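Local coordinates for protein arsenate Reductase (Corynebacterium glutamicum, PDB 3T38) that reduces arsenate to arsenite in a thioredoxin-dependent reaction, using a low-molecular-weight tyrosine phosphatase fold, and probably contributes to arsenic resistance, at residues R16-L21 with R36-S41; L23-V28 with D65-L70; A71-K76 with I151-Y156; L101-A106 with V110-A115. All blocks are in the same frame, centred on the assembly; numbering follows the deposited sequence.

Contact 1 of 4, residues R16-L21 with R36-S41. With D1D ((4S,5S)-1,2-dithiane-4,5-diol), chain C.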
# COMPACT_ATOMS: atom_id res chain seq x y z
N ARG A 16 -8.06 -11.70 15.40
CA ARG A 16 -9.46 -11.72 15.85
C ARG A 16 -10.41 -11.01 14.88
O ARG A 16 -11.45 -11.57 14.53
CB ARG A 16 -9.63 -11.23 17.29
CG ARG A 16 -11.08 -11.34 17.80
CD ARG A 16 -11.36 -10.48 19.07
NE ARG A 16 -10.81 -9.13 18.93
CZ ARG A 16 -11.36 -8.18 18.19
NH1 ARG A 16 -12.50 -8.41 17.55
NH2 ARG A 16 -10.79 -6.97 18.11
N ILE A 17 -10.01 -9.83 14.42
CA ILE A 17 -10.68 -9.05 13.37
C ILE A 17 -10.80 -9.78 12.02
O ILE A 17 -11.86 -9.75 11.38
CB ILE A 17 -9.96 -7.65 13.20
CG1 ILE A 17 -10.06 -6.82 14.48
CG2 ILE A 17 -10.58 -6.84 12.06
CD1 ILE A 17 -8.97 -5.77 14.57
N ALA A 18 -9.75 -10.46 11.57
CA ALA A 18 -9.86 -11.27 10.35
C ALA A 18 -10.88 -12.42 10.48
O ALA A 18 -11.63 -12.68 9.54
CB ALA A 18 -8.51 -11.81 9.97
N ASN A 19 -10.92 -13.08 11.63
CA ASN A 19 -11.85 -14.20 11.85
C ASN A 19 -13.26 -13.66 11.69
O ASN A 19 -14.00 -14.10 10.81
CB ASN A 19 -11.63 -14.89 13.23
CG ASN A 19 -12.68 -15.99 13.54
OD1 ASN A 19 -13.70 -16.13 12.84
ND2 ASN A 19 -12.45 -16.78 14.62
N GLU A 20 -13.57 -12.65 12.48
CA GLU A 20 -14.85 -11.96 12.40
C GLU A 20 -15.22 -11.47 10.99
O GLU A 20 -16.34 -11.59 10.55
CB GLU A 20 -14.94 -10.89 13.51
CG GLU A 20 -15.52 -11.55 14.83
CD GLU A 20 -14.98 -11.02 16.20
OE1 GLU A 20 -14.26 -9.99 16.25
OE2 GLU A 20 -15.32 -11.67 17.23
N LEU A 21 -14.25 -10.92 10.26
CA LEU A 21 -14.50 -10.43 8.92
C LEU A 21 -14.67 -11.60 7.94
O LEU A 21 -15.47 -11.52 7.03
CB LEU A 21 -13.32 -9.61 8.50
CG LEU A 21 -13.53 -8.24 7.90
CD1 LEU A 21 -14.80 -7.47 8.36
CD2 LEU A 21 -12.24 -7.46 8.16
N ARG A 36 -5.93 -11.18 4.07
CA ARG A 36 -4.94 -10.21 3.56
C ARG A 36 -5.41 -8.81 3.71
O ARG A 36 -4.61 -7.89 3.93
CB ARG A 36 -4.63 -10.42 2.06
CG ARG A 36 -3.91 -11.74 1.79
CD ARG A 36 -2.46 -11.65 2.32
NE ARG A 36 -2.35 -12.04 3.71
CZ ARG A 36 -1.42 -11.59 4.56
NH1 ARG A 36 -0.53 -10.68 4.19
NH2 ARG A 36 -1.41 -12.03 5.81
N TYR A 37 -6.70 -8.61 3.56
CA TYR A 37 -7.27 -7.29 3.66
C TYR A 37 -6.93 -6.62 4.95
O TYR A 37 -6.45 -5.47 4.99
CB TYR A 37 -8.77 -7.26 3.41
CG TYR A 37 -9.03 -6.73 2.04
CD1 TYR A 37 -9.31 -5.37 1.84
CD2 TYR A 37 -9.00 -7.57 0.94
CE1 TYR A 37 -9.54 -4.86 0.52
CE2 TYR A 37 -9.25 -7.06 -0.37
CZ TYR A 37 -9.51 -5.74 -0.55
OH TYR A 37 -9.72 -5.28 -1.86
N ILE A 38 -7.13 -7.35 6.02
CA ILE A 38 -6.82 -6.73 7.29
C ILE A 38 -5.33 -6.55 7.61
O ILE A 38 -4.93 -5.49 8.12
CB ILE A 38 -7.60 -7.39 8.38
CG1 ILE A 38 -7.13 -6.92 9.72
CG2 ILE A 38 -7.50 -8.89 8.24
CD1 ILE A 38 -6.85 -8.06 10.61
N PHE A 39 -4.51 -7.56 7.37
CA PHE A 39 -3.10 -7.44 7.71
C PHE A 39 -2.37 -6.48 6.76
O PHE A 39 -1.48 -5.73 7.21
CB PHE A 39 -2.38 -8.76 7.75
CG PHE A 39 -2.72 -9.60 8.98
CD1 PHE A 39 -3.76 -10.54 8.92
CD2 PHE A 39 -1.99 -9.48 10.15
CE1 PHE A 39 -4.10 -11.33 10.02
CE2 PHE A 39 -2.31 -10.28 11.28
CZ PHE A 39 -3.38 -11.20 11.22
N GLU A 40 -2.73 -6.51 5.46
CA GLU A 40 -2.12 -5.62 4.50
C GLU A 40 -2.54 -4.20 4.78
O GLU A 40 -1.74 -3.26 4.66
CB GLU A 40 -2.41 -6.03 3.05
CG GLU A 40 -1.82 -7.40 2.71
CD GLU A 40 -0.26 -7.46 2.83
OE1 GLU A 40 0.41 -6.42 3.00
OE2 GLU A 40 0.30 -8.57 2.73
N SER A 41 -3.81 -4.00 5.14
CA SER A 41 -4.23 -2.66 5.51
C SER A 41 -3.49 -2.06 6.71
O SER A 41 -3.12 -0.87 6.69
CB SER A 41 -5.72 -2.62 5.77
OG SER A 41 -6.37 -2.64 4.54
S1 D1D C . -2.70 -6.55 -1.17
C1 D1D C . -3.08 -8.29 -1.56
C2 D1D C . -4.54 -8.39 -1.84
O2 D1D C . -4.85 -9.72 -1.90
C3 D1D C . -5.28 -8.01 -0.58
O3 D1D C . -6.35 -8.84 -0.62
C4 D1D C . -5.82 -6.61 -0.47
S4 D1D C . -4.43 -5.51 -0.07
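Ile38 lays its CG2 methyl against the methyl of Ala18, with Ile38 CG2 and Ala18 CB 3.5 Å apart, the closest approach between residues 16-21 and 36-41. The other branch of Ile38 has CG1 anti to the backbone N (chi1 170°), which carries CD1 to the preceding residue of the partner helix, Ile17. There CD1 of Ile38 lies 4.1 Å from CB of Ile17, and the two isoleucines meet at a slant. Phe39 adds a looser touch, its CE1 reaching Ala18 CB at 4.4 Å. The helix axes approach to 9.3 Å and run nearly antiparallel, at 148°. All four touching residues are buried, and the contact is wholly apolar.

Arg36, Tyr37 and Glu40 serve another side of helix 31-49. Tyr37 offers one ring face to the bound dithiane-diol, whose C4 lies 3.4 Å above the ring plane, displaced towards the rim. Arg36 and Glu40 form a salt bridge one turn apart, Arg36 NH1 to Glu40 OE2 at 2.7 Å, with OE2 in the plane of the guanidinium; the bent N-H approach (124°) makes the hydrogen bond itself weak. Asp148 of the second subunit also pairs with Arg36. The arrangement is that of an antiparallel helix pair in the N-terminal helical region, one face forming its apolar core and another lining the dithiane-diol pocket beside the subunit interface.

Contact 2 of 4, residues L23-V28 with D65-L70. With D1D ((4S,5S)-1,2-dithiane-4,5-diol), chain C.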
# COMPACT_ATOMS: atom_id res chain seq x y z
N LEU A 23 -16.06 -14.25 8.58
CA LEU A 23 -17.41 -14.84 8.74
C LEU A 23 -18.46 -13.87 8.19
O LEU A 23 -19.46 -14.29 7.70
CB LEU A 23 -17.66 -15.17 10.18
CG LEU A 23 -16.77 -16.21 10.86
CD1 LEU A 23 -17.19 -16.33 12.33
CD2 LEU A 23 -16.95 -17.58 10.16
N THR A 24 -18.15 -12.57 8.21
CA THR A 24 -19.08 -11.55 7.74
C THR A 24 -19.16 -11.54 6.22
O THR A 24 -20.24 -11.44 5.67
CB THR A 24 -18.67 -10.19 8.26
OG1 THR A 24 -18.79 -10.23 9.68
CG2 THR A 24 -19.61 -9.12 7.71
N TYR A 25 -18.01 -11.67 5.58
CA TYR A 25 -17.90 -11.75 4.14
C TYR A 25 -17.87 -13.16 3.56
O TYR A 25 -17.26 -13.40 2.50
CB TYR A 25 -16.65 -11.01 3.72
CG TYR A 25 -16.93 -9.54 3.68
CD1 TYR A 25 -17.60 -9.00 2.58
CD2 TYR A 25 -16.59 -8.69 4.76
CE1 TYR A 25 -17.90 -7.66 2.54
CE2 TYR A 25 -16.90 -7.38 4.74
CZ TYR A 25 -17.55 -6.87 3.61
OH TYR A 25 -17.87 -5.57 3.52
N GLN A 26 -18.51 -14.09 4.25
CA GLN A 26 -18.57 -15.49 3.84
C GLN A 26 -19.60 -15.62 2.73
O GLN A 26 -20.72 -15.12 2.86
CB GLN A 26 -19.00 -16.36 5.04
CG GLN A 26 -18.48 -17.80 5.05
CD GLN A 26 -19.10 -18.66 3.99
OE1 GLN A 26 -20.21 -18.39 3.50
NE2 GLN A 26 -18.40 -19.73 3.62
N GLY A 27 -19.23 -16.30 1.65
CA GLY A 27 -20.07 -16.40 0.46
C GLY A 27 -19.70 -15.32 -0.55
O GLY A 27 -19.97 -15.47 -1.73
N VAL A 28 -19.06 -14.25 -0.08
CA VAL A 28 -18.75 -13.10 -0.94
C VAL A 28 -17.29 -13.07 -1.42
O VAL A 28 -17.00 -13.03 -2.62
CB VAL A 28 -19.11 -11.78 -0.20
CG1 VAL A 28 -18.75 -10.54 -1.02
CG2 VAL A 28 -20.60 -11.78 0.18
N ASP A 65 -13.93 -0.56 4.90
CA ASP A 65 -14.34 0.30 3.83
C ASP A 65 -13.87 -0.25 2.51
O ASP A 65 -14.61 -0.23 1.51
CB ASP A 65 -13.92 1.78 3.98
CG ASP A 65 -14.67 2.68 2.90
OD1 ASP A 65 -15.82 2.29 2.42
OD2 ASP A 65 -14.14 3.74 2.51
N ARG A 66 -12.65 -0.78 2.49
CA ARG A 66 -12.08 -1.38 1.27
C ARG A 66 -12.85 -2.62 0.76
O ARG A 66 -13.17 -2.73 -0.42
CB ARG A 66 -10.60 -1.71 1.46
CG ARG A 66 -9.70 -0.48 1.39
CD ARG A 66 -8.29 -0.88 1.73
NE ARG A 66 -7.72 -1.56 0.57
CZ ARG A 66 -6.59 -2.26 0.57
NH1 ARG A 66 -5.93 -2.46 1.71
NH2 ARG A 66 -6.15 -2.77 -0.57
N LEU A 67 -13.20 -3.50 1.67
CA LEU A 67 -14.02 -4.66 1.29
C LEU A 67 -15.36 -4.25 0.73
O LEU A 67 -15.77 -4.82 -0.21
CB LEU A 67 -14.19 -5.63 2.46
CG LEU A 67 -12.92 -6.38 2.81
CD1 LEU A 67 -13.00 -6.95 4.26
CD2 LEU A 67 -12.68 -7.50 1.78
N HIS A 68 -16.01 -3.23 1.31
CA HIS A 68 -17.28 -2.70 0.78
C HIS A 68 -17.07 -2.12 -0.62
O HIS A 68 -17.79 -2.47 -1.52
CB HIS A 68 -17.91 -1.66 1.71
CG HIS A 68 -19.25 -1.16 1.24
ND1 HIS A 68 -20.43 -1.85 1.47
CD2 HIS A 68 -19.60 -0.04 0.56
CE1 HIS A 68 -21.44 -1.19 0.93
NE2 HIS A 68 -20.97 -0.08 0.37
N ALA A 69 -16.05 -1.27 -0.80
CA ALA A 69 -15.69 -0.81 -2.12
C ALA A 69 -15.55 -2.00 -3.09
O ALA A 69 -16.17 -1.99 -4.16
CB ALA A 69 -14.43 0.03 -2.11
N LEU A 70 -14.82 -3.04 -2.73
CA LEU A 70 -14.66 -4.18 -3.63
C LEU A 70 -15.97 -4.93 -3.94
O LEU A 70 -16.19 -5.36 -5.07
CB LEU A 70 -13.62 -5.17 -3.08
CG LEU A 70 -13.16 -6.36 -3.95
CD1 LEU A 70 -12.51 -5.83 -5.27
CD2 LEU A 70 -12.18 -7.23 -3.18
S1 D1D C . -2.70 -6.55 -1.17
C1 D1D C . -3.08 -8.29 -1.56
C2 D1D C . -4.54 -8.39 -1.84
O2 D1D C . -4.85 -9.72 -1.90
C3 D1D C . -5.28 -8.01 -0.58
O3 D1D C . -6.35 -8.84 -0.62
C4 D1D C . -5.82 -6.61 -0.47
S4 D1D C . -4.43 -5.51 -0.07
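Just after helix 10-24, Tyr25 leaves helical geometry, and its CA is 8.6 Å from that of Leu67 on helix 55-73, a gap wide enough for an aromatic side chain to bridge. The contact thus belongs to the N-terminal helical bundle, where the turn following one helix leans on the side of another. A backbone bond from Val28 N to Tyr25 O, 3.3 Å long, spans this turn.

Leu67 presses on one face of the Tyr25 ring in a CH-pi contact: its CB stands 4.2 Å from the ring centroid and 27° off the normal. The nearest ring atom is CZ of Tyr25, 3.8 Å from Leu67 CB, while Leu67 CD1 meets the CD2-CE2 side of the ring. Tyr25 CG lies anti to its carbonyl carbon (chi1 -81°), a setting that sends the ring across to Leu67. At its far end the phenol oxygen OH comes to 3.7 Å from His68 N, too long for a bond, whereas the imidazole of His68 is held by Glu111. Ile34 of helix 31-49 packs on both Tyr25 and Leu67.

Arg66 leads away from this apolar patch into the ligand pocket. Its NE forms a salt bridge with Asp149 and its NH1 a hydrogen bond with Ser41, two grips that fix the guanidinium. The remaining nitrogen, Arg66 NH2, lies 3.3 Å from sulfur S4 of the dithiane-diol.

Contact 3 of 4, residues A71-K76 with I151-Y156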
# COMPACT_ATOMS: atom_id res chain seq x y z
N ALA A 71 -16.82 -5.08 -2.93
CA ALA A 71 -18.17 -5.65 -3.08
C ALA A 71 -18.96 -4.87 -4.14
O ALA A 71 -19.66 -5.44 -4.97
CB ALA A 71 -18.89 -5.59 -1.74
N VAL A 72 -18.83 -3.54 -4.08
CA VAL A 72 -19.56 -2.65 -4.99
C VAL A 72 -18.96 -2.79 -6.40
O VAL A 72 -19.67 -3.05 -7.36
CB VAL A 72 -19.53 -1.18 -4.49
CG1 VAL A 72 -20.05 -0.21 -5.57
CG2 VAL A 72 -20.37 -1.05 -3.22
N ALA A 73 -17.65 -2.65 -6.50
CA ALA A 73 -16.93 -2.79 -7.76
C ALA A 73 -17.41 -4.02 -8.51
O ALA A 73 -17.54 -4.00 -9.72
CB ALA A 73 -15.42 -2.85 -7.51
N GLU A 74 -17.69 -5.09 -7.77
CA GLU A 74 -18.06 -6.40 -8.34
C GLU A 74 -19.58 -6.71 -8.32
O GLU A 74 -20.02 -7.87 -8.53
CB GLU A 74 -17.31 -7.50 -7.63
CG GLU A 74 -15.83 -7.28 -7.58
CD GLU A 74 -15.04 -8.53 -7.26
OE1 GLU A 74 -15.62 -9.57 -6.79
OE2 GLU A 74 -13.81 -8.49 -7.49
N GLY A 75 -20.36 -5.66 -8.07
CA GLY A 75 -21.80 -5.73 -8.05
C GLY A 75 -22.38 -6.72 -7.05
O GLY A 75 -23.36 -7.41 -7.35
N LYS A 76 -21.78 -6.77 -5.86
CA LYS A 76 -22.23 -7.64 -4.77
C LYS A 76 -23.08 -6.87 -3.75
O LYS A 76 -23.46 -7.41 -2.72
CB LYS A 76 -21.01 -8.23 -4.08
CG LYS A 76 -20.33 -9.32 -4.86
CD LYS A 76 -19.00 -9.66 -4.24
CE LYS A 76 -18.09 -10.47 -5.19
NZ LYS A 76 -18.78 -11.62 -5.80
N ILE A 151 -10.87 2.64 -6.40
CA ILE A 151 -10.96 3.20 -7.69
C ILE A 151 -12.03 2.44 -8.46
O ILE A 151 -12.91 3.04 -9.05
CB ILE A 151 -9.62 3.19 -8.45
CG1 ILE A 151 -8.54 4.03 -7.72
CG2 ILE A 151 -9.83 3.75 -9.88
CD1 ILE A 151 -7.04 3.65 -8.22
N ARG A 152 -11.98 1.12 -8.41
CA ARG A 152 -12.95 0.26 -9.15
C ARG A 152 -14.39 0.52 -8.72
O ARG A 152 -15.35 0.44 -9.52
CB ARG A 152 -12.62 -1.19 -8.96
CG ARG A 152 -11.35 -1.66 -9.67
CD ARG A 152 -11.21 -3.18 -9.59
NE ARG A 152 -10.00 -3.71 -10.23
CZ ARG A 152 -10.02 -4.41 -11.36
NH1 ARG A 152 -11.16 -4.64 -12.01
NH2 ARG A 152 -8.88 -4.84 -11.86
N ALA A 153 -14.55 0.81 -7.43
CA ALA A 153 -15.92 1.00 -6.93
C ALA A 153 -16.43 2.37 -7.41
O ALA A 153 -17.60 2.56 -7.44
CB ALA A 153 -15.91 0.93 -5.38
N SER A 154 -15.54 3.34 -7.68
CA SER A 154 -15.93 4.72 -7.77
C SER A 154 -16.67 5.03 -9.11
O SER A 154 -16.32 4.48 -10.16
CB SER A 154 -14.69 5.61 -7.59
OG SER A 154 -14.21 5.52 -6.25
N ASP A 155 -17.72 5.85 -9.06
CA ASP A 155 -18.36 6.41 -10.29
C ASP A 155 -17.67 7.74 -10.71
O ASP A 155 -17.71 8.10 -11.86
CB ASP A 155 -19.86 6.66 -10.09
CG ASP A 155 -20.61 5.40 -9.71
OD1 ASP A 155 -20.82 4.54 -10.58
OD2 ASP A 155 -20.97 5.22 -8.52
N TYR A 156 -17.08 8.46 -9.76
CA TYR A 156 -16.36 9.72 -10.00
C TYR A 156 -15.00 9.61 -9.32
O TYR A 156 -14.94 9.22 -8.15
CB TYR A 156 -17.09 10.92 -9.36
CG TYR A 156 -18.40 11.27 -10.00
CD1 TYR A 156 -19.54 10.50 -9.73
CD2 TYR A 156 -18.51 12.34 -10.91
CE1 TYR A 156 -20.76 10.77 -10.33
CE2 TYR A 156 -19.78 12.66 -11.54
CZ TYR A 156 -20.89 11.84 -11.24
OH TYR A 156 -22.14 12.09 -11.80
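The backbones of residues 71-76 and 151-156 meet directly, with Ala73 CA and Ala153 CA only 4.0 Å apart, a spacing at which the two CA atoms are themselves in contact, with no side chain between them. Both segments begin at the end of a helix; 71-76 runs on as loop, while 151-156 passes through a short turn into strand 156-159. In 71-76 the change is made by a Schellman motif: Lys76 N bonds to Ala71 O at 2.7 Å and Gly75 N to Val72 O at 2.8 Å, Gly75 supplying the positive phi of 59°.

Ala73 is the wedge. Its CB points at the other segment and sits 3.6 Å from Arg152 CB, while the same methyl is 3.8 Å from Ala153 N, so it rests on side chain and backbone together. Val72 flanks it, its CB 4.3 Å from Ala153 CB and its CG1 4.1 Å from Ala153 O.

The junction joins the C-terminal end of helix 55-73, the last of the N-terminal helices, to the connection between helix 148-153 and strand 156-159 of the phosphatase-like parallel sheet. Val72 extends it by touching Gln83 on the neighbouring strand 83-88.

Only the base of Arg152 takes part. From CG to NE its chain is extended, carrying the guanidinium away from Ala73 to a salt bridge with Asp148 and a cation-pi contact with Phe39 of the second subunit. Glu74 has the opposite charge but does not reach it: Glu74 OE2 and Arg152 NH1 remain 6.5 Å apart.

Contact 4 of 4, residues L101-A106 with V110-A115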
# COMPACT_ATOMS: atom_id res chain seq x y z
N LEU A 101 -16.66 17.88 2.65
CA LEU A 101 -17.63 18.88 2.17
C LEU A 101 -18.71 18.10 1.40
O LEU A 101 -19.92 18.26 1.63
CB LEU A 101 -16.93 20.01 1.38
CG LEU A 101 -16.10 21.07 2.18
CD1 LEU A 101 -15.27 22.12 1.36
CD2 LEU A 101 -17.04 21.89 3.08
N LEU A 102 -18.31 17.18 0.54
CA LEU A 102 -19.35 16.44 -0.21
C LEU A 102 -20.25 15.60 0.71
O LEU A 102 -21.46 15.60 0.54
CB LEU A 102 -18.75 15.62 -1.39
CG LEU A 102 -19.69 14.79 -2.28
CD1 LEU A 102 -20.80 15.65 -2.88
CD2 LEU A 102 -18.93 14.06 -3.40
N SER A 103 -19.69 14.93 1.70
CA SER A 103 -20.54 14.17 2.64
C SER A 103 -21.49 15.08 3.37
O SER A 103 -22.63 14.71 3.63
CB SER A 103 -19.71 13.33 3.65
OG SER A 103 -18.78 12.50 2.92
N HIS A 104 -21.01 16.27 3.70
CA HIS A 104 -21.76 17.27 4.44
C HIS A 104 -22.98 17.79 3.62
O HIS A 104 -24.08 17.90 4.18
CB HIS A 104 -20.80 18.39 4.84
CG HIS A 104 -21.46 19.66 5.27
ND1 HIS A 104 -21.88 19.89 6.56
CD2 HIS A 104 -21.69 20.81 4.58
CE1 HIS A 104 -22.39 21.11 6.65
NE2 HIS A 104 -22.28 21.70 5.46
N TYR A 105 -22.81 18.07 2.32
CA TYR A 105 -23.98 18.43 1.46
C TYR A 105 -24.84 17.23 1.17
O TYR A 105 -26.00 17.33 1.21
CB TYR A 105 -23.55 19.14 0.15
CG TYR A 105 -22.73 20.41 0.41
CD1 TYR A 105 -23.24 21.40 1.19
CD2 TYR A 105 -21.48 20.59 -0.11
CE1 TYR A 105 -22.53 22.54 1.47
CE2 TYR A 105 -20.71 21.74 0.20
CZ TYR A 105 -21.25 22.71 0.98
OH TYR A 105 -20.59 23.91 1.31
N ALA A 106 -24.24 16.08 0.91
CA ALA A 106 -24.98 14.95 0.29
C ALA A 106 -25.50 13.92 1.30
O ALA A 106 -26.48 13.26 1.05
CB ALA A 106 -24.06 14.26 -0.80
N VAL A 110 -24.57 9.87 -1.24
CA VAL A 110 -23.37 9.35 -1.90
C VAL A 110 -22.46 8.60 -0.88
O VAL A 110 -22.58 8.80 0.35
CB VAL A 110 -22.61 10.43 -2.80
CG1 VAL A 110 -23.59 11.18 -3.74
CG2 VAL A 110 -21.96 11.44 -2.01
N GLU A 111 -21.62 7.69 -1.38
CA GLU A 111 -20.51 7.19 -0.62
C GLU A 111 -19.24 7.93 -1.03
O GLU A 111 -18.87 7.90 -2.16
CB GLU A 111 -20.36 5.67 -0.78
CG GLU A 111 -21.65 4.94 -0.42
CD GLU A 111 -21.40 3.60 0.26
OE1 GLU A 111 -20.63 3.58 1.26
OE2 GLU A 111 -21.96 2.58 -0.22
N VAL A 112 -18.58 8.60 -0.10
CA VAL A 112 -17.42 9.42 -0.50
C VAL A 112 -16.16 8.82 0.11
O VAL A 112 -16.18 8.46 1.27
CB VAL A 112 -17.58 10.89 -0.05
CG1 VAL A 112 -16.54 11.82 -0.83
CG2 VAL A 112 -19.03 11.43 -0.32
N ARG A 113 -15.05 8.77 -0.65
CA ARG A 113 -13.77 8.27 -0.17
C ARG A 113 -12.67 9.21 -0.50
O ARG A 113 -12.78 10.02 -1.44
CB ARG A 113 -13.47 6.97 -0.83
CG ARG A 113 -14.62 6.03 -0.68
CD ARG A 113 -14.21 4.60 -1.00
NE ARG A 113 -15.23 3.61 -0.61
CZ ARG A 113 -16.26 3.24 -1.36
NH1 ARG A 113 -16.51 3.85 -2.52
NH2 ARG A 113 -17.10 2.28 -0.92
N SER A 114 -11.60 9.13 0.29
CA SER A 114 -10.36 9.83 -0.12
C SER A 114 -9.09 8.99 0.03
O SER A 114 -9.11 7.96 0.69
CB SER A 114 -10.21 11.14 0.67
OG SER A 114 -10.21 10.93 2.09
N ALA A 115 -7.97 9.43 -0.57
CA ALA A 115 -6.75 8.67 -0.43
C ALA A 115 -5.61 9.52 -0.92
O ALA A 115 -5.85 10.57 -1.52
CB ALA A 115 -6.84 7.28 -1.21
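Leu102 and Ala106, one turn apart on helix 94-106, hold the close-packed, buried part of this contact against Val110 and Val112. With CG1 anti to the carbonyl carbon (chi1 -48°), CG2 of Val110 falls between the backbone N and that carbon, and this methyl reaches both helix residues, at 3.7 Å from CB of Ala106 and 4.1 Å from CG of Leu102. Leu102 and Val110 meet at about a right angle. Towards Val112 the leucine is turned more at a slant, its CG 3.9 Å from Val112 CG2. Leu102, Ala106 and Val110 are all buried, and the leucine goes on to touch Val84 and Phe86 of strand 83-88.

The side at Ser103 is nearer solvent, though not looser: Ser103 and Val112 are both only partly buried, yet Ser103 OG sits 3.4 Å from Val112 CG2, in van der Waals contact. The hydroxyl is engaged with its own helix, in a hydrogen bond with Ser99 O. With OG anti to the carbonyl carbon (chi1 -53°), it lies beside the backbone N, on the side of the preceding turn.

Glu111 and Arg113 both point from the strand to the opposite face of the sheet, where Arg113 hydrogen-bonds Gln83. With strand 83-88 parallel and adjacent to strand 111-116, the helix packed on their shared face completes a beta-alpha-beta crossover, here part of the four-stranded parallel sheet of the low-molecular-weight phosphatase fold.

How the contacts relate
From the N terminus, residues 16-21 open contact 1 and residues 23-28 open contact 2 before contact 1 closes at 36-41. Contact 2 closes later, at 65-70, so the two cross, tying together the three N-terminal helices; both also touch the dithiane-diol and the second subunit. Contact 3 begins immediately afterwards, at 71-76, and closes its long loop only at 151-156, joining those helices to the phosphatase-like sheet. Contact 4, with just three residues between its segments, falls wholly within that loop. Although the centres of contacts 2 and 4 are 21 Å apart, they still meet, helix 55-73 lying against strand 111-116 where Ala69 packs on Arg113.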